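Local coordinates for glucose-6-phosphate dehydrogenase (Trypanosoma cruzi, PDB 5AQ1), which catalyses the NADP-dependent oxidation of glucose 6-phosphate to 6-phosphogluconolactone, the entry step of the pentose phosphate pathway, at residues B[274-279]-B[296-301]. Numbering follows the deposited sequence.
Sequences LTQILS and DEKVQV
The Gln276 carboxamide, with Asp210, Leu213 and Val458 packed around its side chain, meets Lys298 at its edge: NZ lies in the carbonyl plane, on a lone pair of OE1, at 2.8 Å and with a C=O...N angle of 142°. At the other corner of the amide, NE2 bonds to Glu462, whose carboxylate also forms a salt bridge with Lys298 NZ, so three side chains close a polar triangle, Gln276 and Lys298 both buried, that fixes the amide's rotation and probably offsets the lysine charge. The two long side chains cross at about a right angle; a bend at chi3 helps carry the lysine ammonium to the glutamine. One helical turn on from Gln276, Ser279 sits against the lysine chain, OG 3.4 Å from Lys298 CE. This hydroxyl donates to Gln276 O at 2.6 Å; its place between backbone N and carbonyl carbon (chi1 71°) lets it fold back over its own helix. Val301 CG1 adds a small van der Waals touch, 3.9 Å from the backbone oxygen Ser279 O. The segment axes come within 9.9 Å at 103°: near-perpendicular helix packing in the C-terminal family region, the Gln276 side chain about 11 Å from bound glucose 6-phosphate. Helix 264-282 lays Leu274, Ile277 and Leu278 on strand 240-248 of the large mixed sheet; helix 291-302 reaches Arg287 of the second subunit through Asp296 and Glu297; helix 460-479 touches both.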
loop_
_atom_site.group_PDB
_atom_site.type_symbol
_atom_site.label_atom_id
_atom_site.label_comp_id
_atom_site.label_asym_id
_atom_site.label_seq_id
_atom_site.Cartn_x
_atom_site.Cartn_y
_atom_site.Cartn_z
ATOM N N LEU B 274 -1.809 -23.989 18.596
ATOM C CA LEU B 274 -1.663 -23.430 17.254
ATOM C C LEU B 274 -2.682 -22.325 16.964
ATOM O O LEU B 274 -2.403 -21.419 16.172
ATOM C CB LEU B 274 -1.744 -24.535 16.197
ATOM C CG LEU B 274 -0.788 -25.725 16.378
ATOM C CD1 LEU B 274 -0.748 -26.560 15.105
ATOM C CD2 LEU B 274 0.620 -25.292 16.764
ATOM N N THR B 275 -3.847 -22.394 17.602
ATOM C CA THR B 275 -4.834 -21.322 17.504
ATOM C C THR B 275 -4.352 -20.071 18.243
ATOM O O THR B 275 -4.618 -18.953 17.814
ATOM C CB THR B 275 -6.203 -21.770 18.051
ATOM O OG1 THR B 275 -6.658 -22.907 17.311
ATOM C CG2 THR B 275 -7.241 -20.649 17.936
ATOM N N GLN B 276 -3.642 -20.259 19.353
ATOM C CA GLN B 276 -3.009 -19.140 20.056
ATOM C C GLN B 276 -2.006 -18.441 19.143
ATOM O O GLN B 276 -2.012 -17.215 19.015
ATOM C CB GLN B 276 -2.304 -19.621 21.327
ATOM C CG GLN B 276 -3.223 -19.787 22.525
ATOM C CD GLN B 276 -3.765 -18.470 23.038
ATOM O OE1 GLN B 276 -3.203 -17.404 22.775
ATOM N NE2 GLN B 276 -4.864 -18.534 23.781
ATOM N N ILE B 277 -1.145 -19.236 18.514
ATOM C CA ILE B 277 -0.187 -18.717 17.542
ATOM C C ILE B 277 -0.926 -18.031 16.391
ATOM O O ILE B 277 -0.551 -16.935 15.980
ATOM C CB ILE B 277 0.745 -19.833 17.015
ATOM C CG1 ILE B 277 1.728 -20.245 18.114
ATOM C CG2 ILE B 277 1.515 -19.371 15.786
ATOM C CD1 ILE B 277 2.424 -21.564 17.864
ATOM N N LEU B 278 -1.981 -18.671 15.892
ATOM C CA LEU B 278 -2.799 -18.092 14.825
ATOM C C LEU B 278 -3.290 -16.697 15.195
ATOM O O LEU B 278 -3.196 -15.769 14.389
ATOM C CB LEU B 278 -4.000 -18.989 14.509
ATOM C CG LEU B 278 -5.031 -18.437 13.520
ATOM C CD1 LEU B 278 -4.400 -18.158 12.163
ATOM C CD2 LEU B 278 -6.191 -19.408 13.378
ATOM N N SER B 279 -3.802 -16.558 16.418
ATOM C CA SER B 279 -4.375 -15.294 16.875
ATOM C C SER B 279 -3.322 -14.196 16.962
ATOM O O SER B 279 -3.590 -13.051 16.612
ATOM C CB SER B 279 -5.066 -15.463 18.230
ATOM O OG SER B 279 -4.124 -15.659 19.270
ATOM N N ASP B 296 -8.064 -8.481 23.923
ATOM C CA ASP B 296 -9.201 -8.015 23.128
ATOM C C ASP B 296 -8.971 -8.280 21.643
ATOM O O ASP B 296 -9.852 -8.797 20.964
ATOM C CB ASP B 296 -9.457 -6.517 23.348
ATOM C CG ASP B 296 -10.251 -6.223 24.620
ATOM O OD1 ASP B 296 -10.483 -7.141 25.433
ATOM O OD2 ASP B 296 -10.642 -5.054 24.800
ATOM N N GLU B 297 -7.784 -7.936 21.144
ATOM C CA GLU B 297 -7.478 -8.122 19.723
ATOM C C GLU B 297 -7.427 -9.592 19.330
ATOM O O GLU B 297 -7.823 -9.955 18.222
ATOM C CB GLU B 297 -6.156 -7.445 19.341
ATOM C CG GLU B 297 -6.152 -5.927 19.454
ATOM C CD GLU B 297 -7.247 -5.246 18.649
ATOM O OE1 GLU B 297 -7.714 -5.816 17.640
ATOM O OE2 GLU B 297 -7.633 -4.123 19.025
ATOM N N LYS B 298 -6.932 -10.433 20.233
ATOM C CA LYS B 298 -6.876 -11.871 19.983
ATOM C C LYS B 298 -8.286 -12.453 19.874
ATOM O O LYS B 298 -8.558 -13.254 18.984
ATOM C CB LYS B 298 -6.080 -12.581 21.080
ATOM C CG LYS B 298 -4.606 -12.206 21.101
ATOM C CD LYS B 298 -3.906 -12.691 22.360
ATOM C CE LYS B 298 -3.618 -14.180 22.301
ATOM N NZ LYS B 298 -3.062 -14.690 23.584
ATOM N N VAL B 299 -9.183 -12.029 20.760
ATOM C CA VAL B 299 -10.574 -12.470 20.710
ATOM C C VAL B 299 -11.249 -11.967 19.440
ATOM O O VAL B 299 -11.973 -12.709 18.780
ATOM C CB VAL B 299 -11.383 -11.985 21.934
ATOM C CG1 VAL B 299 -12.863 -12.305 21.769
ATOM C CG2 VAL B 299 -10.859 -12.621 23.210
ATOM N N GLN B 300 -11.008 -10.699 19.116
ATOM C CA GLN B 300 -11.620 -10.046 17.960
ATOM C C GLN B 300 -11.363 -10.816 16.669
ATOM O O GLN B 300 -12.292 -11.079 15.912
ATOM C CB GLN B 300 -11.085 -8.616 17.840
ATOM C CG GLN B 300 -11.627 -7.797 16.676
ATOM C CD GLN B 300 -13.130 -7.649 16.701
ATOM O OE1 GLN B 300 -13.736 -7.662 17.761
ATOM N NE2 GLN B 300 -13.739 -7.506 15.530
ATOM N N VAL B 301 -10.105 -11.178 16.430
ATOM C CA VAL B 301 -9.728 -11.878 15.202
ATOM C C VAL B 301 -10.208 -13.332 15.186
ATOM O O VAL B 301 -10.618 -13.836 14.138
ATOM C CB VAL B 301 -8.202 -11.788 14.909
ATOM C CG1 VAL B 301 -7.379 -12.640 15.866
ATOM C CG2 VAL B 301 -7.912 -12.193 13.471
#